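SusD superfamily protein (Bacteroides vulgatus, PDB 3MYV) probably binds saccharides at the outer membrane, as a SusD-family protein of a gut bacterium. Local coordinates at residues A[22-25]-A[26-29]; A[54-57]-A[58-62]; A[119-122]-A[123-126]; A[332-335]-A[336-340]; A[373-376]-A[377-380]. All coordinates share one frame; numbering follows the deposited sequence. Where two conformers were deposited one is given.

Interaction 1: residues A[22-25]-A[26-29]; sequences GLYD and LMSG
Y24 and M27 lie side by side on helix 13-27, their side chains pointing the same way. M27 is a selenomethionine. Its methyl CE lies 3.8 Å from CD2 of Y24, an oblique approach to the ring. SE of M27 is 5.5 Å from the centroid of the Y24 ring and 48° off the ring normal, a Met-aromatic contact. CG of M27 stands anti to the backbone N (chi1 -168°). The chain then runs extended to SE and bends at its last torsion, which turns CE back to the ring. The polar end of Y24 points elsewhere: OH bonds to E112 and to the backbone N of M187.

The leucine L26 lies over the backbone, with CG 3.4 Å from G22 O. It packs on Y81 and I82 of helix 77-94.

S28 turns its hydroxyl back to the chain. OG donates to D25 O at 2.7 Å, from a position between its own backbone N and carbonyl carbon (chi1 75°). N of S28 bonds to Y24 O at 2.9 Å and also, weakly, to D25 O at 3.3 Å. D25 O thus takes the hydroxyl firmly and the N-H only weakly, and the hydroxyl is satisfied within its own turn.

On the inner side, M27 also meets V116 and L119 of helix 103-128 and F250 of strand 248-252. This is a Met-aromatic pair three residues apart, on the packing face of an amphipathic helix in the helical core of a SusD-family protein.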
loop_
_atom_site.group_PDB
_atom_site.type_symbol
_atom_site.label_atom_id
_atom_site.label_comp_id
_atom_site.label_asym_id
_atom_site.label_seq_id
_atom_site.Cartn_x
_atom_site.Cartn_y
_atom_site.Cartn_z
ATOM N N GLY A 22 17.929 -8.981 0.600
ATOM C CA GLY A 22 17.975 -8.380 1.951
ATOM C C GLY A 22 17.108 -7.126 2.103
ATOM O O GLY A 22 16.605 -6.820 3.191
ATOM N N LEU A 23 16.950 -6.378 1.021
ATOM C CA LEU A 23 16.036 -5.229 1.031
ATOM C C LEU A 23 14.604 -5.695 1.335
ATOM O O LEU A 23 13.897 -5.077 2.133
ATOM C CB LEU A 23 16.076 -4.471 -0.289
ATOM C CG LEU A 23 17.416 -3.937 -0.817
ATOM C CD1 LEU A 23 17.180 -3.327 -2.217
ATOM C CD2 LEU A 23 18.068 -2.926 0.147
ATOM N N TYR A 24 14.190 -6.810 0.735
ATOM C CA TYR A 24 12.844 -7.324 1.006
ATOM C C TYR A 24 12.725 -7.939 2.397
ATOM O O TYR A 24 11.686 -7.788 3.054
ATOM C CB TYR A 24 12.425 -8.328 -0.039
ATOM C CG TYR A 24 12.293 -7.759 -1.422
ATOM C CD1 TYR A 24 13.390 -7.686 -2.269
ATOM C CD2 TYR A 24 11.061 -7.308 -1.893
ATOM C CE1 TYR A 24 13.259 -7.207 -3.579
ATOM C CE2 TYR A 24 10.915 -6.821 -3.169
ATOM C CZ TYR A 24 12.020 -6.759 -4.016
ATOM O OH TYR A 24 11.880 -6.316 -5.302
ATOM N N ASP A 25 13.775 -8.618 2.865
ATOM C CA ASP A 25 13.805 -9.050 4.268
ATOM C C ASP A 25 13.511 -7.858 5.202
ATOM O O ASP A 25 12.714 -7.977 6.114
ATOM C CB ASP A 25 15.142 -9.704 4.662
ATOM C CG ASP A 25 15.377 -11.040 3.983
ATOM O OD1 ASP A 25 14.415 -11.651 3.478
ATOM O OD2 ASP A 25 16.544 -11.472 3.938
ATOM N N LEU A 26 14.166 -6.714 4.972
ATOM C CA LEU A 26 13.951 -5.546 5.809
ATOM C C LEU A 26 12.511 -5.040 5.683
ATOM O O LEU A 26 11.877 -4.591 6.652
ATOM C CB LEU A 26 14.938 -4.417 5.425
ATOM C CG LEU A 26 16.388 -4.683 5.797
ATOM C CD1 LEU A 26 17.402 -3.765 5.039
ATOM C CD2 LEU A 26 16.541 -4.566 7.328
HETATM N N MSE A 27 12.004 -5.076 4.468
HETATM C CA MSE A 27 10.680 -4.540 4.169
HETATM C C MSE A 27 9.565 -5.362 4.823
HETATM O O MSE A 27 8.482 -4.832 5.171
HETATM C CB MSE A 27 10.502 -4.529 2.645
HETATM C CG MSE A 27 9.349 -3.772 2.176
HETATM SE SE MSE A 27 9.222 -3.689 0.165
HETATM C CE MSE A 27 10.915 -3.918 -0.247
ATOM N N SER A 28 9.841 -6.644 5.034
ATOM C CA SER A 28 8.848 -7.569 5.632
ATOM C C SER A 28 8.638 -7.391 7.137
ATOM O O SER A 28 7.775 -8.049 7.730
ATOM C CB SER A 28 9.294 -9.004 5.380
ATOM O OG SER A 28 10.363 -9.304 6.244
ATOM N N GLY A 29 9.427 -6.519 7.770
ATOM C CA GLY A 29 9.326 -6.316 9.198
ATOM C C GLY A 29 7.939 -5.788 9.541
ATOM O O GLY A 29 7.318 -5.074 8.748
#

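Interaction 2: residues A[54-57]-A[58-62]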
loop_
_atom_site.group_PDB
_atom_site.type_symbol
_atom_site.label_atom_id
_atom_site.label_comp_id
_atom_site.label_asym_id
_atom_site.label_seq_id
_atom_site.Cartn_x
_atom_site.Cartn_y
_atom_site.Cartn_z
ATOM N N SER A 54 -4.575 -2.403 22.658
ATOM C CA SER A 54 -3.499 -1.439 22.416
ATOM C C SER A 54 -2.653 -1.849 21.211
ATOM O O SER A 54 -2.732 -2.998 20.732
ATOM C CB SER A 54 -2.605 -1.341 23.660
ATOM O OG SER A 54 -3.376 -1.283 24.848
ATOM N N GLY A 55 -1.835 -0.916 20.737
ATOM C CA GLY A 55 -0.909 -1.156 19.663
ATOM C C GLY A 55 -1.112 -0.273 18.445
ATOM O O GLY A 55 -1.822 0.746 18.484
ATOM N N VAL A 56 -0.488 -0.678 17.351
ATOM C CA VAL A 56 -0.398 0.178 16.148
ATOM C C VAL A 56 -1.748 0.401 15.474
ATOM O O VAL A 56 -2.014 1.493 14.953
ATOM C CB VAL A 56 0.659 -0.345 15.123
ATOM C CG1 VAL A 56 0.204 -1.639 14.478
ATOM C CG2 VAL A 56 0.965 0.723 14.065
ATOM N N CYS A 57 -2.629 -0.589 15.492
ATOM C CA CYS A 57 -3.977 -0.382 14.957
ATOM C C CYS A 57 -4.674 0.738 15.743
ATOM O O CYS A 57 -5.312 1.616 15.161
ATOM C CB CYS A 57 -4.811 -1.671 15.008
ATOM S SG CYS A 57 -4.326 -2.904 13.737
ATOM N N ASN A 58 -4.534 0.697 17.064
ATOM C CA ASN A 58 -5.217 1.631 17.941
ATOM C C ASN A 58 -4.705 3.084 17.773
ATOM O O ASN A 58 -5.495 3.998 17.581
ATOM C CB ASN A 58 -5.118 1.154 19.375
ATOM C CG ASN A 58 -5.939 1.995 20.315
ATOM O OD1 ASN A 58 -5.485 3.016 20.781
ATOM N ND2 ASN A 58 -7.145 1.565 20.589
ATOM N N THR A 59 -3.386 3.261 17.814
ATOM C CA THR A 59 -2.779 4.580 17.704
ATOM C C THR A 59 -3.019 5.139 16.297
ATOM O O THR A 59 -3.335 6.295 16.167
ATOM C CB THR A 59 -1.286 4.552 18.084
ATOM O OG1 THR A 59 -0.556 3.668 17.212
ATOM C CG2 THR A 59 -1.117 4.101 19.593
ATOM N N CYS A 60 -2.943 4.307 15.251
ATOM C CA CYS A 60 -3.340 4.800 13.906
ATOM C C CYS A 60 -4.816 5.228 13.856
ATOM O O CYS A 60 -5.155 6.323 13.384
ATOM C CB CYS A 60 -3.039 3.765 12.817
ATOM S SG CYS A 60 -1.261 3.563 12.486
ATOM N N TYR A 61 -5.697 4.377 14.355
ATOM C CA TYR A 61 -7.129 4.697 14.362
ATOM C C TYR A 61 -7.421 5.996 15.102
ATOM O O TYR A 61 -8.227 6.821 14.659
ATOM C CB TYR A 61 -7.865 3.534 15.013
ATOM C CG TYR A 61 -9.320 3.746 15.282
ATOM C CD1 TYR A 61 -10.238 3.735 14.243
ATOM C CD2 TYR A 61 -9.797 3.834 16.581
ATOM C CE1 TYR A 61 -11.619 3.896 14.502
ATOM C CE2 TYR A 61 -11.154 3.980 16.850
ATOM C CZ TYR A 61 -12.058 4.002 15.807
ATOM O OH TYR A 61 -13.384 4.162 16.090
HETATM N N MSE A 62 -6.758 6.163 16.242
HETATM C CA MSE A 62 -6.965 7.324 17.106
HETATM C C MSE A 62 -6.091 8.527 16.716
HETATM O O MSE A 62 -6.103 9.547 17.409
HETATM C CB MSE A 62 -6.695 6.924 18.554
HETATM C CG MSE A 62 -7.642 5.858 19.101
HETATM SE SE MSE A 62 -9.492 6.391 19.143
HETATM C CE MSE A 62 -9.448 7.827 20.499
HETATM O O HOH W 1 -3.451 -2.407 17.892
#
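C57 O accepts the N-H of Y61 at 2.9 Å, with an N-H...O angle of 161°. The same spacing of four residues recurs just before it: N of C60 bonds to V56 O, and N of T59 to G55 O, each at 3.0 Å.

SG of C60 sits 3.9 Å from CG2 of V56, and the same sulfur lies 3.3 Å from V56 O. V56 meets A39 of helix 36-43, while C57 and C60 both touch M43 there.

These bonds build the short helix 56-61, with G55 at its N-cap. The backbone of G55 (phi 120°) would press any CB against the carbonyl O of S54.

Water 1 spans the entry to the helix. It donates to S54 O at 3.0 Å and accepts a weak bond from N58 N. S54 O has a second partner in K276.

CB of N58 lies 3.4 Å from G55 O. CG then extends anti to the backbone N (chi1 -173°), which carries the amide to S50 of strand 48-50, where ND2 bonds to OG. OG1 of T59 passes near G55 O but bonds to N71 O. OH of Y61 reaches ND1 of H415 and the backbone N of L416.

Interaction 3: residues A[119-122]-A[123-126]. With EDO (1,2-ethanediol), chain I.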
loop_
_atom_site.group_PDB
_atom_site.type_symbol
_atom_site.label_atom_id
_atom_site.label_comp_id
_atom_site.label_asym_id
_atom_site.label_seq_id
_atom_site.Cartn_x
_atom_site.Cartn_y
_atom_site.Cartn_z
ATOM N N LEU A 119 9.431 2.754 -4.156
ATOM C CA LEU A 119 8.380 2.384 -3.210
ATOM C C LEU A 119 8.595 2.993 -1.814
ATOM O O LEU A 119 7.677 3.607 -1.238
ATOM C CB LEU A 119 8.293 0.857 -3.113
ATOM C CG LEU A 119 7.228 0.294 -2.179
ATOM C CD1 LEU A 119 5.854 0.885 -2.530
ATOM C CD2 LEU A 119 7.213 -1.234 -2.287
ATOM N N CYS A 120 9.820 2.876 -1.306
ATOM C CA CYS A 120 10.160 3.413 0.001
ATOM C C CYS A 120 9.939 4.920 0.031
ATOM O O CYS A 120 9.290 5.462 0.940
ATOM C CB CYS A 120 11.615 3.120 0.331
ATOM S SG CYS A 120 11.913 1.380 0.728
ATOM N N GLN A 121 10.475 5.611 -0.961
ATOM C CA GLN A 121 10.314 7.074 -0.966
ATOM C C GLN A 121 8.856 7.474 -1.114
ATOM O O GLN A 121 8.399 8.482 -0.518
ATOM C CB GLN A 121 11.194 7.715 -2.030
ATOM C CG GLN A 121 11.302 9.261 -1.838
ATOM C CD GLN A 121 12.180 9.638 -0.650
ATOM O OE1 GLN A 121 13.357 9.251 -0.600
ATOM N NE2 GLN A 121 11.637 10.467 0.274
ATOM N N PHE A 122 8.098 6.708 -1.903
ATOM C CA PHE A 122 6.662 6.988 -2.094
ATOM C C PHE A 122 5.898 6.873 -0.781
ATOM O O PHE A 122 5.138 7.767 -0.415
ATOM C CB PHE A 122 6.066 6.067 -3.173
ATOM C CG PHE A 122 4.548 6.140 -3.295
ATOM C CD1 PHE A 122 3.922 7.308 -3.711
ATOM C CD2 PHE A 122 3.763 5.025 -3.068
ATOM C CE1 PHE A 122 2.529 7.362 -3.844
ATOM C CE2 PHE A 122 2.378 5.070 -3.218
ATOM C CZ PHE A 122 1.765 6.249 -3.614
ATOM N N ASP A 123 6.144 5.788 -0.052
ATOM C CA ASP A 123 5.516 5.590 1.244
ATOM C C ASP A 123 5.869 6.708 2.231
ATOM O O ASP A 123 4.973 7.299 2.857
ATOM C CB ASP A 123 5.861 4.205 1.780
ATOM C CG ASP A 123 5.095 3.091 1.048
ATOM O OD1 ASP A 123 4.034 3.397 0.449
ATOM O OD2 ASP A 123 5.563 1.924 1.060
ATOM N N LEU A 124 7.148 7.070 2.304
ATOM C CA LEU A 124 7.555 8.232 3.115
ATOM C C LEU A 124 6.831 9.509 2.722
ATOM O O LEU A 124 6.479 10.315 3.594
ATOM C CB LEU A 124 9.064 8.472 3.057
ATOM C CG LEU A 124 9.916 7.440 3.808
ATOM C CD1 LEU A 124 11.401 7.479 3.336
ATOM C CD2 LEU A 124 9.802 7.612 5.332
ATOM N N THR A 125 6.617 9.686 1.431
ATOM C CA THR A 125 5.971 10.881 0.922
ATOM C C THR A 125 4.497 10.897 1.309
ATOM O O THR A 125 3.975 11.928 1.765
ATOM C CB THR A 125 6.149 11.005 -0.588
ATOM O OG1 THR A 125 7.557 10.939 -0.921
ATOM C CG2 THR A 125 5.533 12.298 -1.096
ATOM N N ARG A 126 3.801 9.775 1.134
ATOM C CA ARG A 126 2.379 9.785 1.515
ATOM C C ARG A 126 2.108 9.725 3.029
ATOM O O ARG A 126 1.002 10.060 3.462
ATOM C CB ARG A 126 1.569 8.749 0.755
ATOM C CG ARG A 126 1.987 7.321 0.971
ATOM C CD ARG A 126 1.112 6.454 0.082
ATOM N NE ARG A 126 1.605 5.091 0.088
ATOM C CZ ARG A 126 0.930 4.008 -0.294
ATOM N NH1 ARG A 126 -0.328 4.077 -0.657
ATOM N NH2 ARG A 126 1.524 2.822 -0.260
HETATM C C1 EDO I . -0.104 -0.897 0.612
HETATM O O1 EDO I . -1.084 0.132 0.563
HETATM C C2 EDO I . 0.510 -1.127 -0.773
HETATM O O2 EDO I . 1.593 -0.179 -1.062
HETATM O O HOH W 2 9.088 12.444 0.679
#
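Backbone bonds of the alpha-helical kind link L119 to D123, C120 to L124, Q121 to T125 and F122 to R126. All lie within helix 103-128, in the helical core of this SusD-family protein.

One face of the R126 guanidinium is turned to the F122 ring, the two planes 26° apart. CE2 of F122 sits over the centre of the guanidinium, 3.4 Å from CZ of R126. CD of R126 makes a CH-pi contact over the same ring, 4.1 Å from its centroid. CG of R126 is set between the backbone N and carbonyl carbon (chi1 61°), and the extended chain then runs past the ring.

The guanidinium also meets D123 side-on. NH2 and NE of R126 both bond to OD1 of D123, at 2.7 and 3.0 Å, in the guanidinium plane. OD2 of D123 accepts from Y32 and Y33. A leucine in place of this arginine would probably leave the buried D123 carboxylate without its charge mate.

NH2 of R126 also bonds to an ethanediol, probably from the crystallisation liquor, which R198 and Y33 hold too. Farther round the helix, Q121 O takes two donors of T125 from opposite faces of its plane: N at 2.9 Å and OG1 at 2.6 Å.

Interaction 4: residues A[332-335]-A[336-340]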
loop_
_atom_site.group_PDB
_atom_site.type_symbol
_atom_site.label_atom_id
_atom_site.label_comp_id
_atom_site.label_asym_id
_atom_site.label_seq_id
_atom_site.Cartn_x
_atom_site.Cartn_y
_atom_site.Cartn_z
ATOM N N LEU A 332 0.918 -5.365 -4.350
ATOM C CA LEU A 332 0.445 -5.003 -5.681
ATOM C C LEU A 332 -0.229 -6.201 -6.327
ATOM O O LEU A 332 0.408 -7.235 -6.565
ATOM C CB LEU A 332 1.628 -4.535 -6.540
ATOM C CG LEU A 332 2.399 -3.300 -6.089
ATOM C CD1 LEU A 332 3.862 -3.350 -6.636
ATOM C CD2 LEU A 332 1.666 -2.031 -6.539
ATOM N N ARG A 333 -1.523 -6.060 -6.605
ATOM C CA ARG A 333 -2.267 -7.094 -7.315
ATOM C C ARG A 333 -3.112 -6.538 -8.444
ATOM O O ARG A 333 -3.418 -5.338 -8.507
ATOM C CB ARG A 333 -3.112 -7.948 -6.369
ATOM C CG ARG A 333 -4.319 -7.259 -5.730
ATOM C CD ARG A 333 -5.070 -8.246 -4.853
ATOM N NE ARG A 333 -6.153 -7.579 -4.106
ATOM C CZ ARG A 333 -7.447 -7.718 -4.368
ATOM N NH1 ARG A 333 -7.864 -8.480 -5.381
ATOM N NH2 ARG A 333 -8.343 -7.086 -3.620
ATOM N N LEU A 334 -3.471 -7.427 -9.353
ATOM C CA LEU A 334 -4.185 -7.054 -10.594
ATOM C C LEU A 334 -5.487 -6.252 -10.411
ATOM O O LEU A 334 -5.736 -5.334 -11.159
ATOM C CB LEU A 334 -4.433 -8.321 -11.445
ATOM C CG LEU A 334 -4.981 -8.160 -12.872
ATOM C CD1 LEU A 334 -4.085 -7.215 -13.716
ATOM C CD2 LEU A 334 -5.159 -9.525 -13.577
ATOM N N SER A 335 -6.341 -6.615 -9.458
ATOM C CA SER A 335 -7.586 -5.866 -9.239
ATOM C C SER A 335 -7.331 -4.365 -9.026
ATOM O O SER A 335 -8.090 -3.531 -9.510
ATOM C CB SER A 335 -8.390 -6.444 -8.076
ATOM O OG SER A 335 -8.887 -7.761 -8.340
ATOM N N GLU A 336 -6.254 -4.003 -8.331
ATOM C CA GLU A 336 -5.954 -2.573 -8.170
ATOM C C GLU A 336 -5.790 -1.875 -9.511
ATOM O O GLU A 336 -6.271 -0.751 -9.680
ATOM C CB GLU A 336 -4.709 -2.318 -7.316
ATOM C CG GLU A 336 -4.503 -0.836 -7.028
ATOM C CD GLU A 336 -3.137 -0.479 -6.426
ATOM O OE1 GLU A 336 -2.410 -1.401 -6.029
ATOM O OE2 GLU A 336 -2.842 0.731 -6.320
ATOM N N VAL A 337 -5.105 -2.521 -10.446
ATOM C CA VAL A 337 -4.841 -1.931 -11.746
ATOM C C VAL A 337 -6.154 -1.660 -12.503
ATOM O O VAL A 337 -6.321 -0.596 -13.116
ATOM C CB VAL A 337 -3.896 -2.794 -12.582
ATOM C CG1 VAL A 337 -3.622 -2.116 -13.945
ATOM C CG2 VAL A 337 -2.589 -3.071 -11.830
ATOM N N TYR A 338 -7.083 -2.601 -12.434
ATOM C CA TYR A 338 -8.425 -2.391 -12.985
ATOM C C TYR A 338 -9.068 -1.141 -12.364
ATOM O O TYR A 338 -9.631 -0.306 -13.068
ATOM C CB TYR A 338 -9.309 -3.623 -12.764
ATOM C CG TYR A 338 -9.105 -4.737 -13.787
ATOM C CD1 TYR A 338 -7.978 -5.563 -13.757
ATOM C CD2 TYR A 338 -10.052 -4.982 -14.770
ATOM C CE1 TYR A 338 -7.808 -6.594 -14.699
ATOM C CE2 TYR A 338 -9.885 -5.989 -15.717
ATOM C CZ TYR A 338 -8.764 -6.785 -15.680
ATOM O OH TYR A 338 -8.605 -7.797 -16.601
ATOM N N LEU A 339 -8.978 -1.016 -11.045
ATOM C CA LEU A 339 -9.549 0.158 -10.365
ATOM C C LEU A 339 -8.794 1.447 -10.685
ATOM O O LEU A 339 -9.431 2.493 -10.761
ATOM C CB LEU A 339 -9.661 -0.069 -8.860
ATOM C CG LEU A 339 -10.658 -1.161 -8.490
ATOM C CD1 LEU A 339 -10.509 -1.568 -7.039
ATOM C CD2 LEU A 339 -12.102 -0.756 -8.799
ATOM N N ILE A 340 -7.467 1.387 -10.894
ATOM C CA ILE A 340 -6.716 2.580 -11.351
ATOM C C ILE A 340 -7.215 3.027 -12.751
ATOM O O ILE A 340 -7.487 4.209 -12.992
ATOM C CB ILE A 340 -5.181 2.319 -11.377
ATOM C CG1 ILE A 340 -4.649 2.102 -9.936
ATOM C CG2 ILE A 340 -4.460 3.470 -12.154
ATOM C CD1 ILE A 340 -3.221 1.536 -9.835
HETATM O O HOH W 3 -2.792 -4.061 -5.205
HETATM O O HOH W 4 -1.408 -3.276 -8.264
#
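The Y338 ring meets L334 at its edge. L334 O lies in the ring plane, 3.4 Å from CD1 of Y338. The isobutyl group of L334 meets the ring at its CE1 edge, with CG 3.7 Å and CD1 3.9 Å from CE1 of Y338. CG of L334 stands anti to the backbone N (chi1 -171°), which brings the branch alongside CE1. The ring of Y359, on helix 350-367, also meets Y338, with the planes at about 85°. An alanine in place of this leucine would probably open a gap beside CE1 and give the Y338 ring more freedom to turn.

The E336 carboxylate is held by waters and charge. OE1 accepts from water 3 at 2.8 Å and from water 4 at 3.1 Å. These waters also bond to N and O of R333 respectively, which ties the carboxylate to the backbone before the helix. OE2 makes a salt bridge with R198. R333 itself pairs with E394, E390 and E247.

The first turn of the helix is weakly bonded, from E336 N to R333 O and from Y338 N to L334 O. L339 N to S335 O is firmer, at 3.1 Å. The two waters and the weak first turn mark the junction where strand 329-333 passes into helix 334-348.

Interaction 5: residues A[373-376]-A[377-380]; sequences VTMA and DYTL. With EDO (1,2-ethanediol), chain G.
V373 and Y378 form the packed side of this turn, with T374 and D377 on the solvent side. CG1 of V373 rests 3.8 Å from D377 O and more loosely near CB of Y378. Both residues also pack on L357 of helix 350-367. The selenomethionine M375 is itself exposed and borders the packed side. Its SE comes to the edge of the Y378 ring, 3.9 Å from CD2. This is a Met-aromatic contact, with SE 80° off the ring normal. CG of Y378 is anti to the backbone N (chi1 -176°), which sends the ring inward between the helices. There its OH bonds to A342 O.

The backbone makes a 3-10 turn here. N of D377 bonds to T374 O at 2.9 Å, and N of Y378 to M375 O at 3.0 Å. Y378 is then the centre of an inverse gamma turn. T379 follows as N-cap of helix 380-391, with OG1 on the N of R382.

The outer side is wet. Water 5 links N of T374 to OD2 of D377, donating to that oxygen at 2.6 Å. Water 6 joins OG1 of T374 to the same oxygen, though its bond to D377 is weak. An ethanediol, probably from the crystallisation liquor, donates to M375 O and Y378 O, at 2.7 Å each. Water thus serves the D377 carboxylate in the turn, which is consistent with a charged, solvated group, while apolar contacts anchor the inner side.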
loop_
_atom_site.group_PDB
_atom_site.type_symbol
_atom_site.label_atom_id
_atom_site.label_comp_id
_atom_site.label_asym_id
_atom_site.label_seq_id
_atom_site.Cartn_x
_atom_site.Cartn_y
_atom_site.Cartn_z
ATOM N N VAL A 373 -22.372 -1.447 -13.342
ATOM C CA VAL A 373 -22.394 0.025 -13.269
ATOM C C VAL A 373 -22.695 0.556 -14.673
ATOM O O VAL A 373 -21.953 0.262 -15.630
ATOM C CB VAL A 373 -21.056 0.619 -12.730
ATOM C CG1 VAL A 373 -21.098 2.162 -12.686
ATOM C CG2 VAL A 373 -20.750 0.059 -11.336
ATOM N N THR A 374 -23.808 1.278 -14.796
ATOM C CA THR A 374 -24.181 1.945 -16.054
ATOM C C THR A 374 -23.392 3.266 -16.167
ATOM O O THR A 374 -22.941 3.821 -15.165
ATOM C CB THR A 374 -25.651 2.289 -16.074
ATOM O OG1 THR A 374 -25.907 3.211 -15.007
ATOM C CG2 THR A 374 -26.548 1.004 -15.917
HETATM N N MSE A 375 -23.271 3.796 -17.383
HETATM C CA MSE A 375 -22.552 5.072 -17.598
HETATM C C MSE A 375 -23.127 6.209 -16.727
HETATM O O MSE A 375 -22.361 7.029 -16.177
HETATM C CB MSE A 375 -22.566 5.452 -19.099
HETATM C CG MSE A 375 -21.922 6.787 -19.428
HETATM SE SE MSE A 375 -20.034 6.847 -18.913
HETATM C CE MSE A 375 -19.292 5.846 -20.402
ATOM N N ALA A 376 -24.450 6.222 -16.552
ATOM C CA ALA A 376 -25.123 7.265 -15.749
ATOM C C ALA A 376 -24.622 7.252 -14.298
ATOM O O ALA A 376 -24.583 8.277 -13.636
ATOM C CB ALA A 376 -26.650 7.072 -15.778
ATOM N N ASP A 377 -24.237 6.074 -13.823
ATOM C CA ASP A 377 -23.781 5.881 -12.443
ATOM C C ASP A 377 -22.243 5.876 -12.305
ATOM O O ASP A 377 -21.709 5.579 -11.213
ATOM C CB ASP A 377 -24.342 4.533 -11.928
ATOM C CG ASP A 377 -25.836 4.584 -11.650
ATOM O OD1 ASP A 377 -26.372 5.696 -11.536
ATOM O OD2 ASP A 377 -26.460 3.511 -11.550
ATOM N N TYR A 378 -21.525 6.155 -13.397
ATOM C CA TYR A 378 -20.051 6.082 -13.402
ATOM C C TYR A 378 -19.453 7.400 -12.921
ATOM O O TYR A 378 -19.076 8.261 -13.726
ATOM C CB TYR A 378 -19.536 5.756 -14.808
ATOM C CG TYR A 378 -18.043 5.553 -14.984
ATOM C CD1 TYR A 378 -17.262 4.891 -14.026
ATOM C CD2 TYR A 378 -17.420 5.939 -16.159
ATOM C CE1 TYR A 378 -15.890 4.654 -14.245
ATOM C CE2 TYR A 378 -16.056 5.718 -16.377
ATOM C CZ TYR A 378 -15.301 5.060 -15.415
ATOM O OH TYR A 378 -13.956 4.849 -15.630
ATOM N N THR A 379 -19.391 7.526 -11.599
ATOM C CA THR A 379 -18.887 8.690 -10.916
ATOM C C THR A 379 -17.630 8.311 -10.127
ATOM O O THR A 379 -17.398 7.144 -9.832
ATOM C CB THR A 379 -19.930 9.235 -9.923
ATOM O OG1 THR A 379 -20.114 8.312 -8.831
ATOM C CG2 THR A 379 -21.279 9.470 -10.624
ATOM N N LEU A 380 -16.847 9.306 -9.748
ATOM C CA LEU A 380 -15.680 9.058 -8.901
ATOM C C LEU A 380 -16.063 8.340 -7.589
ATOM O O LEU A 380 -15.417 7.372 -7.193
ATOM C CB LEU A 380 -15.006 10.380 -8.588
ATOM C CG LEU A 380 -13.766 10.322 -7.687
ATOM C CD1 LEU A 380 -12.720 9.390 -8.264
ATOM C CD2 LEU A 380 -13.204 11.776 -7.435
HETATM C C1 EDO G . -21.956 10.453 -16.090
HETATM O O1 EDO G . -21.125 9.369 -16.546
HETATM C C2 EDO G . -21.894 10.494 -14.574
HETATM O O2 EDO G . -20.523 10.481 -14.153
HETATM O O HOH W 5 -25.116 1.385 -12.044
HETATM O O HOH W 6 -28.389 3.654 -14.074
#

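In the fold
Interactions 1 and 3 touch: SE of M27 packs on CD2 of L119 at 4.0 Å, joining helices 13-27 and 103-128. Interactions 3 and 4 do not meet, their nearest atoms being about 6 Å apart, but R198 links them. It forms a salt bridge with E336 and shares an ethanediol with R126. Interactions 4 and 5 come within about 7 Å and both pack on L360 of helix 350-367. Interaction 2 stands apart, about 10 Å from interaction 1 at the nearest atoms. Interactions 1 and 5 lie on opposite sides of the chain's centre, 41 Å between centres. The sodium ion is about 9 Å from the S28 side chain.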